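Local coordinates for protein O-ureido-L-serine synthase (Streptomyces lavendulae, PDB 3X44) that catalyses the pyridoxal-phosphate-dependent addition of hydroxyurea to O-acetyl-L-serine, yielding O-ureido-L-serine on the route to the antibiotic D-cycloserine, at residues 158-163 against 167-172; 275-280 against 284-289; 197-202 against 270-275; 47-52 against 148-153. The protein carries 1 engineered substitution. All blocks are in the same frame, centred on the assembly; numbering follows the deposited sequence.

How the contacts relate
All four contacts are largely buried, and none has a hydrogen bond between its segments; contact 1 alone runs out to an exposed residue, Lys167. Contacts 1, 2 and 3 meet on the six-stranded sheet, where strand 171-174 lies between strands 285-290 and 197-203. Contact 1 packs helix 147-164 on one face. Contacts 2 and 3, centred about 7 Å apart and sharing Ser275, set successive turns of helix 264-278 on the other. Contact 4 joins the earlier part of helix 147-164 to helix 43-56. Contact 1 sets isoleucine and leucine round a phenyl ring, contact 2 joins leucine to isoleucine and alanine, with a threonine at the turn, contact 3 adds a threonine hydroxyl, and contact 4 mixes serine, tyrosine and leucine.

Contact 1 of 4, residues 158-163 against 167-172; sequences SEILAD and KRLDHF
The helical segment holding Ile160 and Asp163 lies beside the chain that returns into strand 171-174, with Ile160 and Phe172 9.7 Å apart at their CA atoms and Asp163 and Lys167 8.2 Å apart. Ile160 does most of the work. Its CG1 branch stands beside the backbone N (chi1 -73°) and runs on extended, which carries CD1 out to CE1 of Phe172 at 3.6 Å; the two side chains meet at about a right angle, and the methyl approaches the ring obliquely. The other branch, CG2, looks to CD2 of Leu169 at a looser 4.5 Å. Branched aliphatics and a phenyl ring suit this interior, where shape must be filled without polar atoms. Nearer the surface the chemistry changes: the aliphatic part of Lys167 lies by the helix, its CD 3.6 Å from Asp163 O, as befits a long chain with a charged tip at an exposed edge. On the strand side, Arg168 NE bonds Asp170 OD2 at 2.8 Å through that oxygen's syn lone pair, and the same oxygen accepts the amide of Val285, so two donors hold the carboxylate. Leu3 of a third subunit packs on Asp163 and Lys167. Deeper in, Leu287 of strand 285-290 and Val185 of helix 180-192 touch both Ile160 and Phe172, setting the pair between helix 147-164, helix 180-192 and the sheet.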
loop_
_atom_site.group_PDB
_atom_site.type_symbol
_atom_site.label_atom_id
_atom_site.label_comp_id
_atom_site.label_asym_id
_atom_site.label_seq_id
_atom_site.Cartn_x
_atom_site.Cartn_y
_atom_site.Cartn_z
ATOM N N SER A 158 -9.763 10.511 -5.790
ATOM C CA SER A 158 -10.046 9.199 -5.206
ATOM C C SER A 158 -9.211 8.939 -3.959
ATOM O O SER A 158 -9.679 8.302 -3.014
ATOM C CB SER A 158 -9.792 8.086 -6.230
ATOM O OG SER A 158 -10.772 8.101 -7.258
ATOM N N GLU A 159 -7.971 9.415 -3.972
ATOM C CA GLU A 159 -7.065 9.239 -2.838
ATOM C C GLU A 159 -7.554 10.088 -1.665
ATOM O O GLU A 159 -7.539 9.651 -0.510
ATOM C CB GLU A 159 -5.645 9.674 -3.227
ATOM C CG GLU A 159 -5.011 8.820 -4.315
ATOM C CD GLU A 159 -3.911 9.548 -5.061
ATOM O OE1 GLU A 159 -3.238 10.404 -4.448
ATOM O OE2 GLU A 159 -3.722 9.261 -6.259
ATOM N N ILE A 160 -7.987 11.307 -1.976
ATOM C CA ILE A 160 -8.483 12.227 -0.959
ATOM C C ILE A 160 -9.749 11.669 -0.307
ATOM O O ILE A 160 -9.848 11.604 0.915
ATOM C CB ILE A 160 -8.779 13.621 -1.574
ATOM C CG1 ILE A 160 -7.458 14.335 -1.888
ATOM C CG2 ILE A 160 -9.637 14.458 -0.610
ATOM C CD1 ILE A 160 -7.603 15.612 -2.735
ATOM N N LEU A 161 -10.712 11.251 -1.126
ATOM C CA LEU A 161 -11.963 10.713 -0.609
ATOM C C LEU A 161 -11.779 9.424 0.183
ATOM O O LEU A 161 -12.452 9.215 1.198
ATOM C CB LEU A 161 -12.948 10.480 -1.749
ATOM C CG LEU A 161 -13.526 11.758 -2.368
ATOM C CD1 LEU A 161 -14.176 11.432 -3.710
ATOM C CD2 LEU A 161 -14.543 12.371 -1.404
ATOM N N ALA A 162 -10.875 8.564 -0.281
ATOM C CA ALA A 162 -10.611 7.301 0.404
ATOM C C ALA A 162 -10.008 7.562 1.779
ATOM O O ALA A 162 -10.406 6.950 2.770
ATOM C CB ALA A 162 -9.653 6.434 -0.423
ATOM N N ASP A 163 -9.050 8.481 1.836
ATOM C CA ASP A 163 -8.389 8.812 3.092
ATOM C C ASP A 163 -9.329 9.448 4.111
ATOM O O ASP A 163 -9.191 9.227 5.314
ATOM C CB ASP A 163 -7.215 9.758 2.838
ATOM C CG ASP A 163 -5.950 9.026 2.443
ATOM O OD1 ASP A 163 -5.916 7.784 2.522
ATOM O OD2 ASP A 163 -4.982 9.701 2.054
ATOM N N LYS A 167 -14.624 10.159 7.825
ATOM C CA LYS A 167 -13.971 11.178 8.645
ATOM C C LYS A 167 -14.402 12.600 8.306
ATOM O O LYS A 167 -14.931 12.866 7.229
ATOM C CB LYS A 167 -12.457 11.065 8.504
ATOM C CG LYS A 167 -11.870 9.836 9.177
ATOM C CD LYS A 167 -10.496 9.522 8.630
ATOM C CE LYS A 167 -10.132 8.063 8.868
ATOM N NZ LYS A 167 -10.328 7.669 10.293
ATOM N N ARG A 168 -14.159 13.516 9.234
ATOM C CA ARG A 168 -14.530 14.912 9.036
ATOM C C ARG A 168 -13.574 15.677 8.120
ATOM O O ARG A 168 -12.355 15.620 8.283
ATOM C CB ARG A 168 -14.608 15.626 10.386
ATOM C CG ARG A 168 -14.778 17.136 10.274
ATOM C CD ARG A 168 -15.402 17.724 11.528
ATOM N NE ARG A 168 -15.641 19.158 11.392
ATOM C CZ ARG A 168 -15.963 19.959 12.402
ATOM N NH1 ARG A 168 -16.086 19.462 13.628
ATOM N NH2 ARG A 168 -16.150 21.257 12.190
ATOM N N LEU A 169 -14.149 16.385 7.151
ATOM C CA LEU A 169 -13.396 17.210 6.212
ATOM C C LEU A 169 -14.283 18.413 5.904
ATOM O O LEU A 169 -15.403 18.255 5.415
ATOM C CB LEU A 169 -13.072 16.445 4.920
ATOM C CG LEU A 169 -12.287 17.261 3.879
ATOM C CD1 LEU A 169 -10.962 17.718 4.474
ATOM C CD2 LEU A 169 -12.055 16.426 2.620
ATOM N N ASP A 170 -13.774 19.606 6.193
ATOM C CA ASP A 170 -14.520 20.846 5.987
ATOM C C ASP A 170 -14.083 21.738 4.831
ATOM O O ASP A 170 -14.922 22.368 4.189
ATOM C CB ASP A 170 -14.495 21.670 7.274
ATOM C CG ASP A 170 -15.098 20.929 8.439
ATOM O OD1 ASP A 170 -16.323 20.698 8.420
ATOM O OD2 ASP A 170 -14.345 20.569 9.364
ATOM N N HIS A 171 -12.779 21.822 4.576
ATOM C CA HIS A 171 -12.276 22.662 3.486
ATOM C C HIS A 171 -11.172 21.991 2.689
ATOM O O HIS A 171 -10.322 21.306 3.254
ATOM C CB HIS A 171 -11.707 23.974 4.020
ATOM C CG HIS A 171 -12.535 24.610 5.087
ATOM N ND1 HIS A 171 -13.414 25.641 4.829
ATOM C CD2 HIS A 171 -12.606 24.376 6.419
ATOM C CE1 HIS A 171 -13.991 26.013 5.958
ATOM N NE2 HIS A 171 -13.519 25.261 6.937
ATOM N N PHE A 172 -11.200 22.199 1.375
ATOM C CA PHE A 172 -10.185 21.677 0.467
ATOM C C PHE A 172 -9.513 22.924 -0.117
ATOM O O PHE A 172 -10.169 23.754 -0.747
ATOM C CB PHE A 172 -10.823 20.856 -0.655
ATOM C CG PHE A 172 -9.851 20.439 -1.723
ATOM C CD1 PHE A 172 -8.813 19.557 -1.431
ATOM C CD2 PHE A 172 -9.961 20.940 -3.013
ATOM C CE1 PHE A 172 -7.896 19.182 -2.408
ATOM C CE2 PHE A 172 -9.049 20.572 -3.998
ATOM C CZ PHE A 172 -8.014 19.690 -3.695
#

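Contact 2 of 4, residues 275-280 against 284-289; sequences SIAEHA and TVLLAM
Leu286 supplies the apolar part of this contact, reaching from strand 285-290 to the last turn of helix 264-278. Its CG lies beside the backbone N (chi1 -54°), and the two methyls are shared between neighbouring helical residues. CD2 meets CG2 of Ile276 at 3.7 Å, the two side chains crossing obliquely, while CD1 rests on CB of Ala277 at 4.0 Å. The small alanine lets the helix come close, and the branched isoleucine supplies a methyl near its own backbone, where a leucine fork can reach it.

The second kind of contact is mixed and sits where the chain turns back, with the CA atoms of Ala280 and Thr284 6.5 Å apart. The methyl of Ala280 faces Thr284 and touches both its branches, OG1 at 3.6 Å and CG2 at 3.9 Å. Neither is a polar bond: the hydroxyl is hydrogen-bonded to Pro281 O within the turn, so threonine serves the turn with its oxygen and the packing with its methyl.

Backbone bonds complete the account. Ala280 N bonds Ala277 O at 3.2 Å as the helix ends, and none joins the two segments. Strand 285-290 bonds instead with its sheet neighbours, Leu286 pairing with Ser28 and Tyr30, and Val285 with Asp170 and His171. This is the closing helix-to-strand step of a connection from strand 238-242 through helices 244-257 and 264-278 to strand 285-290, parallel to it in the mixed sheet of this fold type II pyridoxal-phosphate enzyme.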
loop_
_atom_site.group_PDB
_atom_site.type_symbol
_atom_site.label_atom_id
_atom_site.label_comp_id
_atom_site.label_asym_id
_atom_site.label_seq_id
_atom_site.Cartn_x
_atom_site.Cartn_y
_atom_site.Cartn_z
ATOM N N SER A 275 -5.109 30.564 7.547
ATOM C CA SER A 275 -5.887 31.787 7.686
ATOM C C SER A 275 -7.332 31.442 8.004
ATOM O O SER A 275 -7.950 32.048 8.883
ATOM C CB SER A 275 -5.826 32.603 6.395
ATOM O OG SER A 275 -6.718 33.699 6.449
ATOM N N ILE A 276 -7.874 30.461 7.289
ATOM C CA ILE A 276 -9.251 30.037 7.512
ATOM C C ILE A 276 -9.374 29.343 8.875
ATOM O O ILE A 276 -10.361 29.521 9.595
ATOM C CB ILE A 276 -9.723 29.072 6.388
ATOM C CG1 ILE A 276 -9.979 29.863 5.098
ATOM C CG2 ILE A 276 -11.002 28.354 6.803
ATOM C CD1 ILE A 276 -9.957 29.020 3.837
ATOM N N ALA A 277 -8.359 28.563 9.229
ATOM C CA ALA A 277 -8.362 27.835 10.492
ATOM C C ALA A 277 -8.408 28.764 11.702
ATOM O O ALA A 277 -9.026 28.440 12.720
ATOM C CB ALA A 277 -7.140 26.936 10.574
ATOM N N GLU A 278 -7.747 29.910 11.575
ATOM C CA GLU A 278 -7.678 30.913 12.629
ATOM C C GLU A 278 -9.048 31.319 13.171
ATOM O O GLU A 278 -9.248 31.380 14.384
ATOM C CB GLU A 278 -6.955 32.162 12.111
ATOM C CG GLU A 278 -5.553 32.362 12.677
ATOM C CD GLU A 278 -4.643 33.142 11.734
ATOM O OE1 GLU A 278 -3.971 34.091 12.193
ATOM O OE2 GLU A 278 -4.599 32.803 10.532
ATOM N N HIS A 279 -9.988 31.597 12.274
ATOM C CA HIS A 279 -11.325 32.017 12.681
ATOM C C HIS A 279 -12.406 30.957 12.454
ATOM O O HIS A 279 -13.592 31.286 12.359
ATOM C CB HIS A 279 -11.726 33.305 11.946
ATOM C CG HIS A 279 -10.576 34.213 11.629
ATOM N ND1 HIS A 279 -10.471 34.887 10.432
ATOM C CD2 HIS A 279 -9.485 34.560 12.353
ATOM C CE1 HIS A 279 -9.365 35.610 10.430
ATOM N NE2 HIS A 279 -8.749 35.430 11.585
ATOM N N ALA A 280 -12.005 29.691 12.380
ATOM C CA ALA A 280 -12.960 28.601 12.158
ATOM C C ALA A 280 -13.409 27.935 13.460
ATOM O O ALA A 280 -12.709 27.988 14.467
ATOM C CB ALA A 280 -12.346 27.554 11.226
ATOM N N THR A 284 -12.825 21.928 13.149
ATOM C CA THR A 284 -12.687 22.153 11.711
ATOM C C THR A 284 -11.458 21.453 11.133
ATOM O O THR A 284 -10.346 21.614 11.642
ATOM C CB THR A 284 -12.595 23.665 11.406
ATOM O OG1 THR A 284 -13.835 24.297 11.748
ATOM C CG2 THR A 284 -12.297 23.908 9.930
ATOM N N VAL A 285 -11.671 20.669 10.078
ATOM C CA VAL A 285 -10.588 19.945 9.412
ATOM C C VAL A 285 -10.371 20.491 7.998
ATOM O O VAL A 285 -11.320 20.624 7.221
ATOM C CB VAL A 285 -10.887 18.435 9.314
ATOM C CG1 VAL A 285 -9.711 17.726 8.658
ATOM C CG2 VAL A 285 -11.146 17.858 10.701
ATOM N N LEU A 286 -9.118 20.800 7.672
ATOM C CA LEU A 286 -8.783 21.343 6.363
ATOM C C LEU A 286 -7.691 20.552 5.666
ATOM O O LEU A 286 -6.802 20.012 6.316
ATOM C CB LEU A 286 -8.321 22.793 6.507
ATOM C CG LEU A 286 -9.262 23.740 7.250
ATOM C CD1 LEU A 286 -8.880 23.809 8.734
ATOM C CD2 LEU A 286 -9.177 25.115 6.607
ATOM N N LEU A 287 -7.768 20.499 4.337
ATOM C CA LEU A 287 -6.782 19.802 3.518
ATOM C C LEU A 287 -6.180 20.771 2.503
ATOM O O LEU A 287 -6.910 21.429 1.754
ATOM C CB LEU A 287 -7.428 18.640 2.770
ATOM C CG LEU A 287 -6.513 17.923 1.775
ATOM C CD1 LEU A 287 -5.419 17.174 2.551
ATOM C CD2 LEU A 287 -7.323 16.955 0.916
ATOM N N ALA A 288 -4.849 20.841 2.476
ATOM C CA ALA A 288 -4.130 21.721 1.562
ATOM C C ALA A 288 -3.206 20.943 0.626
ATOM O O ALA A 288 -2.514 20.011 1.050
ATOM C CB ALA A 288 -3.310 22.741 2.356
ATOM N N MET A 289 -3.198 21.336 -0.646
ATOM C CA MET A 289 -2.351 20.693 -1.643
ATOM C C MET A 289 -0.944 21.284 -1.632
ATOM O O MET A 289 -0.778 22.498 -1.580
ATOM C CB MET A 289 -2.934 20.881 -3.046
ATOM C CG MET A 289 -4.291 20.251 -3.265
ATOM S SD MET A 289 -4.185 18.455 -3.284
ATOM C CE MET A 289 -3.160 18.178 -4.738
#

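Contact 3 of 4, residues 197-202 against 270-275; sequences RVVALE and VATALS
Thr272, on helix 264-278, faces Val199 and Leu201 of strand 197-203 in a helix-on-sheet layer of the alpha/beta domain that carries the six-stranded sheet. Val199 and Leu201 stand two apart on the strand and therefore project from the same side of it, so that a single helical residue can meet both. Leu201 lies at a slant to the threonine. Its CG is placed between the backbone N and the carbonyl carbon (chi1 59°), and this brings Leu201 CD2 to 3.5 Å from Thr272 CB. That methyl, Leu201 CD2, is modelled still nearer to Thr272 OG1, at 3.0 Å, a separation so short for a carbon and an oxygen that its exact value is doubtful. The hydroxyl makes a weak hydrogen bond to Ala268 O, one turn back in its own helix, which gives the buried oxygen a partner; threonine thus suits a helix face that must offer a methyl to the sheet.

Around this pair, Val173 of the adjacent strand 171-174 touches Leu201 and Thr272, and Met242 of strand 238-242 also meets Thr272, so the helix spans several strands. The side chain of Leu201 is about 7 Å from that of Ser265, a cofactor-binding residue at the start of the helix. Val199 approaches the threonine differently, the two reaching toward one another tip to tip, with CG1 of Val199 4.0 Å from CG2 of Thr272.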
loop_
_atom_site.group_PDB
_atom_site.type_symbol
_atom_site.label_atom_id
_atom_site.label_comp_id
_atom_site.label_asym_id
_atom_site.label_seq_id
_atom_site.Cartn_x
_atom_site.Cartn_y
_atom_site.Cartn_z
ATOM N N ARG A 197 -16.044 22.742 1.614
ATOM C CA ARG A 197 -15.861 24.039 0.974
ATOM C C ARG A 197 -14.615 23.999 0.105
ATOM O O ARG A 197 -13.517 23.721 0.589
ATOM C CB ARG A 197 -15.722 25.153 2.025
ATOM C CG ARG A 197 -17.052 25.594 2.638
ATOM C CD ARG A 197 -16.986 27.014 3.197
ATOM N NE ARG A 197 -17.199 28.024 2.166
ATOM C CZ ARG A 197 -18.394 28.442 1.756
ATOM N NH1 ARG A 197 -19.494 27.936 2.294
ATOM N NH2 ARG A 197 -18.488 29.367 0.807
ATOM N N VAL A 198 -14.797 24.269 -1.183
ATOM C CA VAL A 198 -13.694 24.273 -2.127
ATOM C C VAL A 198 -13.122 25.682 -2.208
ATOM O O VAL A 198 -13.755 26.600 -2.730
ATOM C CB VAL A 198 -14.150 23.805 -3.533
ATOM C CG1 VAL A 198 -13.025 24.001 -4.538
ATOM C CG2 VAL A 198 -14.555 22.330 -3.481
ATOM N N VAL A 199 -11.911 25.837 -1.683
ATOM C CA VAL A 199 -11.231 27.126 -1.646
ATOM C C VAL A 199 -10.120 27.233 -2.681
ATOM O O VAL A 199 -9.130 26.506 -2.613
ATOM C CB VAL A 199 -10.620 27.366 -0.239
ATOM C CG1 VAL A 199 -9.946 28.724 -0.176
ATOM C CG2 VAL A 199 -11.712 27.253 0.823
ATOM N N ALA A 200 -10.279 28.155 -3.626
ATOM C CA ALA A 200 -9.270 28.364 -4.668
ATOM C C ALA A 200 -8.630 29.732 -4.486
ATOM O O ALA A 200 -9.316 30.751 -4.475
ATOM C CB ALA A 200 -9.904 28.264 -6.062
ATOM N N LEU A 201 -7.314 29.757 -4.332
ATOM C CA LEU A 201 -6.629 31.024 -4.148
ATOM C C LEU A 201 -5.862 31.437 -5.394
ATOM O O LEU A 201 -5.550 30.609 -6.250
ATOM C CB LEU A 201 -5.667 30.937 -2.956
ATOM C CG LEU A 201 -4.580 29.864 -3.041
ATOM C CD1 LEU A 201 -3.309 30.464 -3.621
ATOM C CD2 LEU A 201 -4.317 29.296 -1.655
ATOM N N GLU A 202 -5.582 32.731 -5.492
ATOM C CA GLU A 202 -4.816 33.285 -6.594
ATOM C C GLU A 202 -3.777 34.189 -5.937
ATOM O O GLU A 202 -3.955 34.613 -4.793
ATOM C CB GLU A 202 -5.700 34.136 -7.511
ATOM C CG GLU A 202 -7.070 33.573 -7.802
ATOM C CD GLU A 202 -7.810 34.415 -8.831
ATOM O OE1 GLU A 202 -7.468 34.319 -10.030
ATOM O OE2 GLU A 202 -8.724 35.178 -8.442
ATOM N N VAL A 270 -1.154 26.281 2.188
ATOM C CA VAL A 270 -1.107 26.103 3.631
ATOM C C VAL A 270 -1.435 27.417 4.339
ATOM O O VAL A 270 -2.201 27.430 5.309
ATOM C CB VAL A 270 0.277 25.627 4.082
ATOM C CG1 VAL A 270 0.359 25.617 5.616
ATOM C CG2 VAL A 270 0.545 24.244 3.514
ATOM N N ALA A 271 -0.844 28.510 3.852
ATOM C CA ALA A 271 -1.057 29.843 4.411
ATOM C C ALA A 271 -2.545 30.170 4.407
ATOM O O ALA A 271 -3.108 30.610 5.412
ATOM C CB ALA A 271 -0.290 30.885 3.592
ATOM N N THR A 272 -3.183 29.936 3.268
ATOM C CA THR A 272 -4.606 30.197 3.139
ATOM C C THR A 272 -5.377 29.349 4.141
ATOM O O THR A 272 -6.253 29.852 4.848
ATOM C CB THR A 272 -5.097 29.869 1.722
ATOM O OG1 THR A 272 -4.671 30.908 0.828
ATOM C CG2 THR A 272 -6.619 29.765 1.689
ATOM N N ALA A 273 -5.040 28.061 4.198
ATOM C CA ALA A 273 -5.701 27.134 5.109
ATOM C C ALA A 273 -5.553 27.577 6.563
ATOM O O ALA A 273 -6.502 27.482 7.352
ATOM C CB ALA A 273 -5.122 25.732 4.933
ATOM N N LEU A 274 -4.360 28.046 6.916
ATOM C CA LEU A 274 -4.090 28.492 8.275
ATOM C C LEU A 274 -4.918 29.737 8.568
ATOM O O LEU A 274 -5.379 29.940 9.689
ATOM C CB LEU A 274 -2.597 28.793 8.451
ATOM C CG LEU A 274 -1.659 27.589 8.574
ATOM C CD1 LEU A 274 -0.207 28.055 8.560
ATOM C CD2 LEU A 274 -1.955 26.831 9.862
ATOM N N SER A 275 -5.109 30.564 7.547
ATOM C CA SER A 275 -5.887 31.787 7.686
ATOM C C SER A 275 -7.332 31.442 8.004
ATOM O O SER A 275 -7.950 32.048 8.883
ATOM C CB SER A 275 -5.826 32.603 6.395
ATOM O OG SER A 275 -6.718 33.699 6.449
#

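Contact 4 of 4, residues 47-52 against 148-153; sequences ALSVVL and NPSYHR
Tyr151 crosses from helix 147-164 to helix 43-56, and its chain can be followed outward. At CB it already meets Ser49, with Ser49 OG and Ser49 CB each 3.5 Å from Tyr151 CB; here the CA atoms of the two residues are only 6.1 Å apart. CG is turned away from the backbone N (chi1 -156°). CG and CD1 run on past Ser49, each 3.7 Å from Ser49 CB, an oblique approach to the ring and a closeness that a side chain as small as serine permits. The serine hydroxyl is engaged otherwise: Ser49 OG is hydrogen-bonded to Ala147 O, near the start of the other helix, and so ties the two helices together beside the aromatic packing.

The axes of the two short helical segments come within 8.8 Å at their closest and their directions differ by 117°, a steeply crossed helix pair. In this fold type II enzyme, helix 43-56 begins at the cofactor-bearing lysine, here engineered to Ala43, while helix 147-164 carries Asn148, which bonds the cofactor-binding Thr178.

Farther out, CZ of Tyr151 comes within 3.9 Å of Leu48 CD2, a methyl that approaches the ring obliquely. Ala165 of a second subunit also packs on Tyr151, placing this ring near a subunit boundary. At the tip, Tyr151 OH lies 3.3 Å from Leu48 CD2, a packing contact between the hydroxyl and the methyl.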
loop_
_atom_site.group_PDB
_atom_site.type_symbol
_atom_site.label_atom_id
_atom_site.label_comp_id
_atom_site.label_asym_id
_atom_site.label_seq_id
_atom_site.Cartn_x
_atom_site.Cartn_y
_atom_site.Cartn_z
ATOM N N ALA A 47 1.108 14.780 -17.004
ATOM C CA ALA A 47 2.022 14.283 -18.023
ATOM C C ALA A 47 1.693 12.868 -18.474
ATOM O O ALA A 47 1.647 12.589 -19.669
ATOM C CB ALA A 47 3.453 14.351 -17.515
ATOM N N LEU A 48 1.475 11.980 -17.512
ATOM C CA LEU A 48 1.147 10.591 -17.809
ATOM C C LEU A 48 -0.210 10.503 -18.502
ATOM O O LEU A 48 -0.371 9.799 -19.503
ATOM C CB LEU A 48 1.105 9.775 -16.512
ATOM C CG LEU A 48 0.702 8.307 -16.642
ATOM C CD1 LEU A 48 1.785 7.547 -17.391
ATOM C CD2 LEU A 48 0.482 7.714 -15.264
ATOM N N SER A 49 -1.180 11.234 -17.965
ATOM C CA SER A 49 -2.523 11.220 -18.505
ATOM C C SER A 49 -2.617 11.664 -19.952
ATOM O O SER A 49 -3.224 10.980 -20.771
ATOM C CB SER A 49 -3.446 12.091 -17.661
ATOM O OG SER A 49 -4.784 11.927 -18.095
ATOM N N VAL A 50 -2.026 12.814 -20.258
ATOM C CA VAL A 50 -2.063 13.350 -21.610
ATOM C C VAL A 50 -1.383 12.411 -22.604
ATOM O O VAL A 50 -1.883 12.192 -23.710
ATOM C CB VAL A 50 -1.387 14.740 -21.671
ATOM C CG1 VAL A 50 -1.316 15.218 -23.111
ATOM C CG2 VAL A 50 -2.172 15.742 -20.809
ATOM N N VAL A 51 -0.248 11.854 -22.200
ATOM C CA VAL A 51 0.508 10.935 -23.044
ATOM C C VAL A 51 -0.260 9.631 -23.288
ATOM O O VAL A 51 -0.367 9.168 -24.426
ATOM C CB VAL A 51 1.881 10.618 -22.401
ATOM C CG1 VAL A 51 2.505 9.391 -23.045
ATOM C CG2 VAL A 51 2.793 11.814 -22.555
ATOM N N LEU A 52 -0.797 9.044 -22.223
ATOM C CA LEU A 52 -1.566 7.806 -22.344
ATOM C C LEU A 52 -2.796 8.028 -23.227
ATOM O O LEU A 52 -3.116 7.210 -24.087
ATOM C CB LEU A 52 -2.014 7.318 -20.964
ATOM C CG LEU A 52 -0.936 6.806 -20.002
ATOM C CD1 LEU A 52 -1.603 6.326 -18.728
ATOM C CD2 LEU A 52 -0.129 5.684 -20.643
ATOM N N ASN A 148 -6.378 16.214 -18.530
ATOM C CA ASN A 148 -5.740 16.828 -17.374
ATOM C C ASN A 148 -6.657 16.668 -16.155
ATOM O O ASN A 148 -6.371 15.864 -15.269
ATOM C CB ASN A 148 -5.439 18.302 -17.698
ATOM C CG ASN A 148 -4.963 19.103 -16.495
ATOM O OD1 ASN A 148 -4.849 18.593 -15.375
ATOM N ND2 ASN A 148 -4.682 20.379 -16.730
ATOM N N PRO A 149 -7.787 17.400 -16.111
ATOM C CA PRO A 149 -8.694 17.277 -14.963
ATOM C C PRO A 149 -9.226 15.858 -14.736
ATOM O O PRO A 149 -9.532 15.474 -13.606
ATOM C CB PRO A 149 -9.826 18.269 -15.286
ATOM C CG PRO A 149 -9.756 18.464 -16.758
ATOM C CD PRO A 149 -8.300 18.365 -17.102
ATOM N N SER A 150 -9.333 15.079 -15.809
ATOM C CA SER A 150 -9.844 13.721 -15.697
ATOM C C SER A 150 -8.944 12.819 -14.859
ATOM O O SER A 150 -9.436 12.008 -14.084
ATOM C CB SER A 150 -10.054 13.108 -17.087
ATOM O OG SER A 150 -8.869 12.490 -17.555
ATOM N N TYR A 151 -7.630 12.946 -14.995
ATOM C CA TYR A 151 -6.758 12.098 -14.188
ATOM C C TYR A 151 -6.871 12.507 -12.726
ATOM O O TYR A 151 -6.612 11.709 -11.838
ATOM C CB TYR A 151 -5.303 12.196 -14.645
ATOM C CG TYR A 151 -4.478 10.975 -14.278
ATOM C CD1 TYR A 151 -4.547 9.801 -15.035
ATOM C CD2 TYR A 151 -3.617 11.003 -13.180
ATOM C CE1 TYR A 151 -3.761 8.677 -14.698
ATOM C CE2 TYR A 151 -2.841 9.898 -12.844
ATOM C CZ TYR A 151 -2.911 8.744 -13.599
ATOM O OH TYR A 151 -2.114 7.673 -13.251
ATOM N N HIS A 152 -7.263 13.754 -12.477
ATOM C CA HIS A 152 -7.415 14.232 -11.101
ATOM C C HIS A 152 -8.708 13.722 -10.488
ATOM O O HIS A 152 -8.778 13.481 -9.283
ATOM C CB HIS A 152 -7.386 15.758 -11.054
ATOM C CG HIS A 152 -6.023 16.328 -11.285
ATOM N ND1 HIS A 152 -4.998 16.195 -10.371
ATOM C CD2 HIS A 152 -5.507 17.004 -12.336
ATOM C CE1 HIS A 152 -3.909 16.766 -10.851
ATOM N NE2 HIS A 152 -4.191 17.264 -12.042
ATOM N N ARG A 153 -9.735 13.560 -11.318
ATOM C CA ARG A 153 -11.004 13.048 -10.823
ATOM C C ARG A 153 -10.808 11.587 -10.430
ATOM O O ARG A 153 -11.349 11.112 -9.436
ATOM C CB ARG A 153 -12.074 13.091 -11.917
ATOM C CG ARG A 153 -12.575 14.459 -12.300
ATOM C CD ARG A 153 -13.704 14.313 -13.320
ATOM N NE ARG A 153 -13.945 15.548 -14.059
ATOM C CZ ARG A 153 -13.486 15.788 -15.284
ATOM N NH1 ARG A 153 -12.757 14.875 -15.912
ATOM N NH2 ARG A 153 -13.758 16.941 -15.882
#